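Local coordinates for protein threonine synthase (Brucella melitensis bv. 1, PDB 4F4F) that probably catalyses the pyridoxal-phosphate-dependent conversion of O-phospho-L-homoserine and water to L-threonine and phosphate, the last step of threonine biosynthesis, at residues L123-M128 with G158-T163; S55-A60 with R79-A84; G19-L24 with D129-Q134. All blocks are in the same frame, centred on the assembly; numbering follows the deposited sequence.

Contact 1. Residues L123-M128 with G158-T163; sequences LLARMM and GGRDNT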
# COMPACT_ATOMS: atom_id res chain seq x y z
N LEU A 123 -0.17 -4.07 -10.70
CA LEU A 123 0.70 -5.19 -11.04
C LEU A 123 0.23 -6.47 -10.35
O LEU A 123 0.18 -7.55 -10.99
CB LEU A 123 2.16 -4.87 -10.67
CG LEU A 123 3.22 -5.94 -11.02
CD1 LEU A 123 3.13 -6.30 -12.49
CD2 LEU A 123 4.63 -5.52 -10.58
N LEU A 124 -0.11 -6.37 -9.06
CA LEU A 124 -0.65 -7.51 -8.29
C LEU A 124 -1.81 -8.19 -9.03
O LEU A 124 -1.85 -9.41 -9.13
CB LEU A 124 -1.16 -7.07 -6.90
CG LEU A 124 -1.92 -8.13 -6.08
CD1 LEU A 124 -0.96 -9.32 -5.89
CD2 LEU A 124 -2.37 -7.66 -4.71
N ALA A 125 -2.76 -7.41 -9.53
CA ALA A 125 -3.94 -8.02 -10.19
C ALA A 125 -3.52 -8.81 -11.45
O ALA A 125 -4.05 -9.91 -11.70
CB ALA A 125 -5.01 -6.99 -10.48
N ARG A 126 -2.51 -8.31 -12.18
CA ARG A 126 -2.00 -8.98 -13.38
C ARG A 126 -1.13 -10.18 -13.06
O ARG A 126 -1.23 -11.20 -13.73
CB ARG A 126 -1.25 -7.98 -14.29
CG ARG A 126 -2.18 -6.94 -14.88
CD ARG A 126 -1.52 -5.84 -15.69
NE ARG A 126 -2.49 -5.02 -16.43
CZ ARG A 126 -3.18 -4.01 -15.89
NH1 ARG A 126 -3.02 -3.67 -14.61
NH2 ARG A 126 -4.03 -3.32 -16.62
N MET A 127 -0.31 -10.09 -12.03
CA MET A 127 0.49 -11.23 -11.60
C MET A 127 -0.44 -12.35 -11.15
O MET A 127 -0.24 -13.51 -11.50
CB MET A 127 1.44 -10.84 -10.45
CG MET A 127 2.52 -9.87 -10.89
SD MET A 127 3.84 -9.68 -9.71
CE MET A 127 3.01 -8.99 -8.26
N MET A 128 -1.46 -11.99 -10.36
CA MET A 128 -2.41 -12.97 -9.88
C MET A 128 -3.16 -13.61 -11.04
O MET A 128 -3.37 -14.81 -11.05
CB MET A 128 -3.38 -12.35 -8.88
CG MET A 128 -4.34 -13.38 -8.28
SD MET A 128 -5.48 -12.68 -7.04
CE MET A 128 -4.36 -11.83 -5.93
N GLY A 158 -10.62 -5.02 -12.43
CA GLY A 158 -11.55 -4.79 -13.52
C GLY A 158 -10.94 -5.28 -14.84
O GLY A 158 -9.85 -4.87 -15.28
N GLY A 159 -11.62 -6.23 -15.46
CA GLY A 159 -11.18 -6.65 -16.77
C GLY A 159 -10.10 -7.69 -16.76
O GLY A 159 -9.65 -8.07 -17.83
N ARG A 160 -9.70 -8.20 -15.59
CA ARG A 160 -8.82 -9.34 -15.56
C ARG A 160 -9.63 -10.57 -16.02
O ARG A 160 -10.88 -10.59 -15.94
CB ARG A 160 -8.17 -9.55 -14.17
CG ARG A 160 -7.39 -8.35 -13.60
CD ARG A 160 -6.03 -8.11 -14.23
NE ARG A 160 -6.11 -7.66 -15.62
CZ ARG A 160 -6.32 -6.41 -16.01
NH1 ARG A 160 -6.35 -6.14 -17.31
NH2 ARG A 160 -6.47 -5.39 -15.13
N ASP A 161 -8.94 -11.58 -16.53
CA ASP A 161 -9.60 -12.74 -17.10
C ASP A 161 -10.07 -13.75 -16.03
O ASP A 161 -11.12 -14.36 -16.18
CB ASP A 161 -8.68 -13.44 -18.12
CG ASP A 161 -8.23 -12.50 -19.27
OD1 ASP A 161 -8.97 -11.55 -19.64
OD2 ASP A 161 -7.13 -12.73 -19.82
N ASN A 162 -9.30 -13.93 -14.96
CA ASN A 162 -9.47 -15.08 -14.06
C ASN A 162 -10.04 -14.74 -12.67
O ASN A 162 -10.09 -15.61 -11.79
CB ASN A 162 -8.15 -15.84 -13.93
CG ASN A 162 -7.67 -16.36 -15.28
OD1 ASN A 162 -6.54 -16.12 -15.72
ND2 ASN A 162 -8.55 -17.01 -15.97
N THR A 163 -10.51 -13.50 -12.52
CA THR A 163 -11.04 -12.99 -11.25
C THR A 163 -12.35 -12.24 -11.46
O THR A 163 -12.65 -11.77 -12.57
CB THR A 163 -10.05 -12.06 -10.52
OG1 THR A 163 -9.69 -10.96 -11.37
CG2 THR A 163 -8.80 -12.83 -10.09
O HOH W 1 -6.78 -11.18 -11.68
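R160 lays its guanidinium over a face of the R126 guanidinium, the two planes being 35° apart, so the overlap is tilted, not parallel. The shortest separation, 3.5 Å, runs from R160 NH2 to R126 NH2, with the R160 nitrogen above the R126 plane and shifted toward its rim. Seen from the other group, R126 NE stands over the centre of the R160 guanidinium. Such closeness of like charges would probably be unfavourable on its own, but each group has an acceptor to hold it: R126 NH1 bonds to Q122 OE1 one helical turn back, and R160 NH2 bonds to the carbonyl oxygen of A156. These bonds probably help to offset the repulsion.

The two chains reach this place differently. R126 is extended from CG to NE, whereas R160 is folded at chi2 (-76°) and again at chi3 (68°), which brings its methylenes back against the helix. R160 CD consequently rests 4.0 Å from A125 CB and 3.7 Å from A125 O, so the aliphatic part of the arginine packs while its guanidinium overlaps that of R126.

A single water completes the join. It donates to A125 O at 3.0 Å and accepts from T163 OG1 at 2.9 Å, tying the carbonyl of the helix to the threonine hydroxyl.

The contact sets helix 117-134 against the loop that leads from helix 148-157 into strand 163-170 of the five-stranded parallel sheet. A125 and M128 also pack on F157 at the end of helix 148-157, while L123 and M127 meet helix 74-86 through V81 and M80.

Contact 2. Residues S55-A60 with R79-A84; sequences SYVEVA and RMVREA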
# COMPACT_ATOMS: atom_id res chain seq x y z
N SER A 55 13.79 3.33 -18.25
CA SER A 55 12.39 3.66 -17.99
C SER A 55 11.96 3.07 -16.66
O SER A 55 12.61 2.15 -16.13
CB SER A 55 11.52 3.11 -19.11
OG SER A 55 11.38 1.72 -18.98
N TYR A 56 10.85 3.58 -16.11
CA TYR A 56 10.25 3.02 -14.90
C TYR A 56 10.02 1.52 -15.07
O TYR A 56 10.36 0.74 -14.19
CB TYR A 56 8.90 3.70 -14.53
CG TYR A 56 8.36 3.26 -13.20
CD1 TYR A 56 7.60 2.11 -13.09
CD2 TYR A 56 8.66 3.95 -12.04
CE1 TYR A 56 7.11 1.66 -11.88
CE2 TYR A 56 8.17 3.54 -10.82
CZ TYR A 56 7.41 2.39 -10.72
OH TYR A 56 6.95 1.96 -9.49
N VAL A 57 9.44 1.13 -16.21
CA VAL A 57 9.18 -0.27 -16.49
C VAL A 57 10.48 -1.08 -16.49
O VAL A 57 10.54 -2.12 -15.92
CB VAL A 57 8.40 -0.44 -17.81
CG1 VAL A 57 8.39 -1.88 -18.30
CG2 VAL A 57 7.00 0.10 -17.62
N GLU A 58 11.52 -0.59 -17.13
CA GLU A 58 12.78 -1.31 -17.17
C GLU A 58 13.42 -1.47 -15.79
O GLU A 58 13.99 -2.50 -15.49
CB GLU A 58 13.76 -0.61 -18.11
CG GLU A 58 13.39 -0.73 -19.58
CD GLU A 58 14.25 0.19 -20.44
OE1 GLU A 58 14.55 1.33 -20.03
OE2 GLU A 58 14.61 -0.21 -21.53
N VAL A 59 13.31 -0.44 -14.95
CA VAL A 59 13.84 -0.54 -13.61
C VAL A 59 13.03 -1.55 -12.80
O VAL A 59 13.58 -2.35 -12.06
CB VAL A 59 13.86 0.83 -12.90
CG1 VAL A 59 14.24 0.70 -11.42
CG2 VAL A 59 14.85 1.77 -13.60
N ALA A 60 11.72 -1.50 -12.97
CA ALA A 60 10.80 -2.45 -12.33
C ALA A 60 11.16 -3.90 -12.69
O ALA A 60 11.22 -4.77 -11.84
CB ALA A 60 9.36 -2.11 -12.71
N ARG A 79 5.21 -8.02 -20.15
CA ARG A 79 4.01 -7.54 -20.76
C ARG A 79 3.23 -6.98 -19.57
O ARG A 79 2.69 -5.92 -19.64
CB ARG A 79 3.30 -8.72 -21.38
CG ARG A 79 1.95 -8.50 -22.00
CD ARG A 79 1.41 -9.88 -22.39
NE ARG A 79 0.48 -10.44 -21.40
CZ ARG A 79 0.76 -11.03 -20.22
NH1 ARG A 79 -0.25 -11.47 -19.48
NH2 ARG A 79 1.98 -11.20 -19.75
N MET A 80 3.19 -7.71 -18.47
CA MET A 80 2.29 -7.35 -17.40
C MET A 80 2.80 -6.09 -16.64
O MET A 80 2.00 -5.24 -16.26
CB MET A 80 2.01 -8.55 -16.49
CG MET A 80 3.15 -9.00 -15.60
SD MET A 80 2.68 -10.51 -14.67
CE MET A 80 2.52 -11.79 -15.89
N VAL A 81 4.11 -5.95 -16.51
CA VAL A 81 4.70 -4.73 -15.91
C VAL A 81 4.43 -3.53 -16.83
O VAL A 81 3.97 -2.49 -16.40
CB VAL A 81 6.21 -4.91 -15.59
CG1 VAL A 81 6.81 -3.61 -15.12
CG2 VAL A 81 6.42 -5.98 -14.53
N ARG A 82 4.62 -3.73 -18.14
CA ARG A 82 4.35 -2.67 -19.14
C ARG A 82 2.88 -2.26 -19.08
O ARG A 82 2.58 -1.08 -19.09
CB ARG A 82 4.70 -3.17 -20.55
CG ARG A 82 4.77 -2.15 -21.68
CD ARG A 82 5.70 -2.59 -22.86
NE ARG A 82 7.07 -3.03 -22.44
CZ ARG A 82 8.10 -2.24 -22.05
NH1 ARG A 82 9.26 -2.78 -21.66
NH2 ARG A 82 8.01 -0.90 -22.03
N GLU A 83 1.99 -3.23 -19.01
CA GLU A 83 0.54 -2.95 -18.99
C GLU A 83 0.11 -2.28 -17.66
O GLU A 83 -0.65 -1.32 -17.68
CB GLU A 83 -0.28 -4.22 -19.28
CG GLU A 83 -0.08 -4.64 -20.74
CD GLU A 83 -0.82 -5.90 -21.15
OE1 GLU A 83 -1.38 -6.58 -20.27
OE2 GLU A 83 -0.79 -6.19 -22.38
N ALA A 84 0.63 -2.77 -16.55
CA ALA A 84 0.37 -2.18 -15.26
C ALA A 84 0.68 -0.67 -15.23
O ALA A 84 -0.16 0.15 -14.80
CB ALA A 84 1.16 -2.91 -14.15
O HOH W 2 10.56 1.01 -21.42
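V57 has CG1 anti to its own nitrogen (chi1 167°), and R82 bends its otherwise stretched chain at chi3 (-51°); together these torsions bring the valine methyl over one guanidinium face. V57 CG1 is 3.6 Å from R82 NH1, offset toward the rim of the group, and the two side chains cross at about a right angle. This is a methyl against a flat cationic group, with R82 at the exposed margin of the interface.

Deeper in, the contact is wholly apolar. V81 CG1 meets V57 CG1 at 3.9 Å and A60 CB at 3.8 Å, so one methyl touches two residues a helical turn apart.

The polar end of R82 is held in two ways. NH1 makes a salt bridge to E78, and NH2 donates at 3.2 Å to a water in the guanidinium plane. That water is also 2.7 Å from S55 OG, which links the arginine to the start of the other helix. S55 and E58 form a capping box there: E58 N donates to S55 OG at 3.0 Å, and S55 N returns the bond to E58 OE1 at 2.8 Å.

The axes of helix segments 56-60 and 79-84 approach to 9.6 Å, with their directions 139° apart, largely antiparallel. Beyond this pair, Y56 meets Y85 edge-to-face and, with A60, packs on V237 of helix 236-245, while M80 turns to M127 and Y130 of helix 117-134.

Contact 3. Residues G19-L24 with D129-Q134; sequences GFSDAL and DYVLAQ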
# COMPACT_ATOMS: atom_id res chain seq x y z
N GLY A 19 7.25 -20.90 -2.75
CA GLY A 19 7.69 -20.14 -3.90
C GLY A 19 6.87 -18.86 -4.07
O GLY A 19 5.87 -18.62 -3.37
N PHE A 20 7.29 -18.00 -5.00
CA PHE A 20 6.59 -16.74 -5.24
C PHE A 20 5.10 -16.90 -5.53
O PHE A 20 4.29 -16.23 -4.92
CB PHE A 20 7.22 -16.00 -6.44
CG PHE A 20 6.48 -14.75 -6.79
CD1 PHE A 20 6.53 -13.65 -5.93
CD2 PHE A 20 5.71 -14.67 -7.92
CE1 PHE A 20 5.84 -12.50 -6.22
CE2 PHE A 20 5.01 -13.52 -8.22
CZ PHE A 20 5.07 -12.43 -7.35
N SER A 21 4.73 -17.77 -6.48
CA SER A 21 3.37 -17.88 -6.91
C SER A 21 2.48 -18.27 -5.76
O SER A 21 1.43 -17.67 -5.54
CB SER A 21 3.25 -18.91 -8.03
OG SER A 21 3.90 -18.40 -9.17
N ASP A 22 2.90 -19.26 -5.01
CA ASP A 22 2.15 -19.68 -3.84
C ASP A 22 2.09 -18.59 -2.80
O ASP A 22 1.03 -18.37 -2.22
CB ASP A 22 2.76 -20.96 -3.24
CG ASP A 22 2.42 -22.17 -4.03
OD1 ASP A 22 1.34 -22.16 -4.63
OD2 ASP A 22 3.22 -23.13 -4.10
N ALA A 23 3.20 -17.90 -2.54
CA ALA A 23 3.18 -16.81 -1.58
C ALA A 23 2.16 -15.76 -2.02
O ALA A 23 1.47 -15.19 -1.17
CB ALA A 23 4.55 -16.18 -1.40
N LEU A 24 2.06 -15.53 -3.33
CA LEU A 24 1.11 -14.57 -3.88
C LEU A 24 -0.34 -14.99 -3.59
O LEU A 24 -1.16 -14.15 -3.30
CB LEU A 24 1.32 -14.39 -5.39
CG LEU A 24 0.43 -13.37 -6.12
CD1 LEU A 24 1.06 -12.85 -7.39
CD2 LEU A 24 -0.94 -13.98 -6.42
N ASP A 129 -3.56 -12.81 -12.04
CA ASP A 129 -4.28 -13.35 -13.21
C ASP A 129 -3.44 -14.41 -13.94
O ASP A 129 -3.94 -15.45 -14.37
CB ASP A 129 -4.60 -12.19 -14.15
CG ASP A 129 -5.93 -12.33 -14.85
OD1 ASP A 129 -6.93 -12.75 -14.23
OD2 ASP A 129 -6.00 -11.92 -16.01
N TYR A 130 -2.14 -14.16 -14.00
CA TYR A 130 -1.20 -15.03 -14.66
C TYR A 130 -1.02 -16.32 -13.86
O TYR A 130 -1.07 -17.42 -14.43
CB TYR A 130 0.16 -14.33 -14.90
CG TYR A 130 1.15 -15.28 -15.53
CD1 TYR A 130 1.97 -16.06 -14.72
CD2 TYR A 130 1.21 -15.44 -16.91
CE1 TYR A 130 2.86 -16.95 -15.28
CE2 TYR A 130 2.10 -16.35 -17.48
CZ TYR A 130 2.92 -17.10 -16.65
OH TYR A 130 3.81 -18.04 -17.16
N VAL A 131 -0.81 -16.19 -12.55
CA VAL A 131 -0.63 -17.38 -11.70
C VAL A 131 -1.87 -18.29 -11.71
O VAL A 131 -1.75 -19.53 -11.81
CB VAL A 131 -0.26 -16.98 -10.26
CG1 VAL A 131 -0.39 -18.17 -9.33
CG2 VAL A 131 1.12 -16.32 -10.24
N LEU A 132 -3.06 -17.69 -11.59
CA LEU A 132 -4.32 -18.42 -11.67
C LEU A 132 -4.46 -19.16 -13.01
O LEU A 132 -4.75 -20.34 -13.02
CB LEU A 132 -5.52 -17.47 -11.46
CG LEU A 132 -5.69 -16.85 -10.06
CD1 LEU A 132 -6.75 -15.75 -10.08
CD2 LEU A 132 -6.07 -17.92 -9.01
N ALA A 133 -4.25 -18.47 -14.12
CA ALA A 133 -4.30 -19.10 -15.45
C ALA A 133 -3.37 -20.30 -15.52
O ALA A 133 -3.75 -21.35 -16.05
CB ALA A 133 -3.93 -18.12 -16.57
N GLN A 134 -2.15 -20.13 -15.03
CA GLN A 134 -1.16 -21.21 -15.13
C GLN A 134 -1.59 -22.45 -14.37
O GLN A 134 -1.17 -23.55 -14.72
CB GLN A 134 0.25 -20.76 -14.67
CG GLN A 134 0.98 -19.85 -15.67
CD GLN A 134 1.24 -20.46 -17.06
OE1 GLN A 134 0.79 -19.93 -18.12
NE2 GLN A 134 1.98 -21.56 -17.08
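Van der Waals contact between S21 and V131 accounts for most of this small interface, which buries 133 Å² in all. V131 CG2 comes 3.6 Å from S21 OG, and V131 CG1 lies 3.9 Å from S21 CB, so both valine methyls bear on the serine. The chi1 of S21 (-68°) sets OG beside its own backbone nitrogen and anti to the carbonyl carbon, which places the hydroxyl next to V131 CG2. The CA atoms of S21 and V131 are 6.3 Å apart, the nearest pair between the segments.

A looser apolar contact follows one turn further along. L24 CD1 approaches the same methyl, V131 CG2, at 4.5 Å; S21 and L24 are three residues apart and present one helical face to the valine.

Helix 117-134 begins at K117, the lysine predicted to carry the cofactor in this fold type II enzyme, although the pyridoxal phosphate in the pocket is not covalently attached to it here. V131 sits near the other end of that helix, some four turns away, and the contact therefore joins the N-terminal region to the tail of the cofactor-lysine helix rather than to the cofactor pocket.

Polar interactions bypass V131. S21 OG hydrogen-bonds to E71 OE1, so the hydroxyl beside the methyl is satisfied, and D22 makes a salt bridge with R135, just past the second segment. Backbone bonds keep each helix in form, with A23 N donating to the carbonyl oxygen of the N-cap residue G19 at 2.9 Å, and Q134 N to Y130 O at 3.0 Å.

In the fold
Helix 117-134 supplies one segment to contact 1 and the next six residues to contact 3, whose centres are about 11 Å apart on the same side of the chain's centre. D129 ties the two together, its OD1 lying 2.7 Å from N162 N and its OD2 3.0 Å from D161 N. The centre of contact 2 is about 15 Å from that of contact 1 and about 18 Å from that of contact 3; it touches both through helix 74-86. Along the chain, contact 2 is nested inside the loop closed by contact 3 and ends before contact 1 begins, while contacts 1 and 3 interleave. The N-terminal helices are thereby packed against the helix that starts at K117, the predicted cofactor lysine.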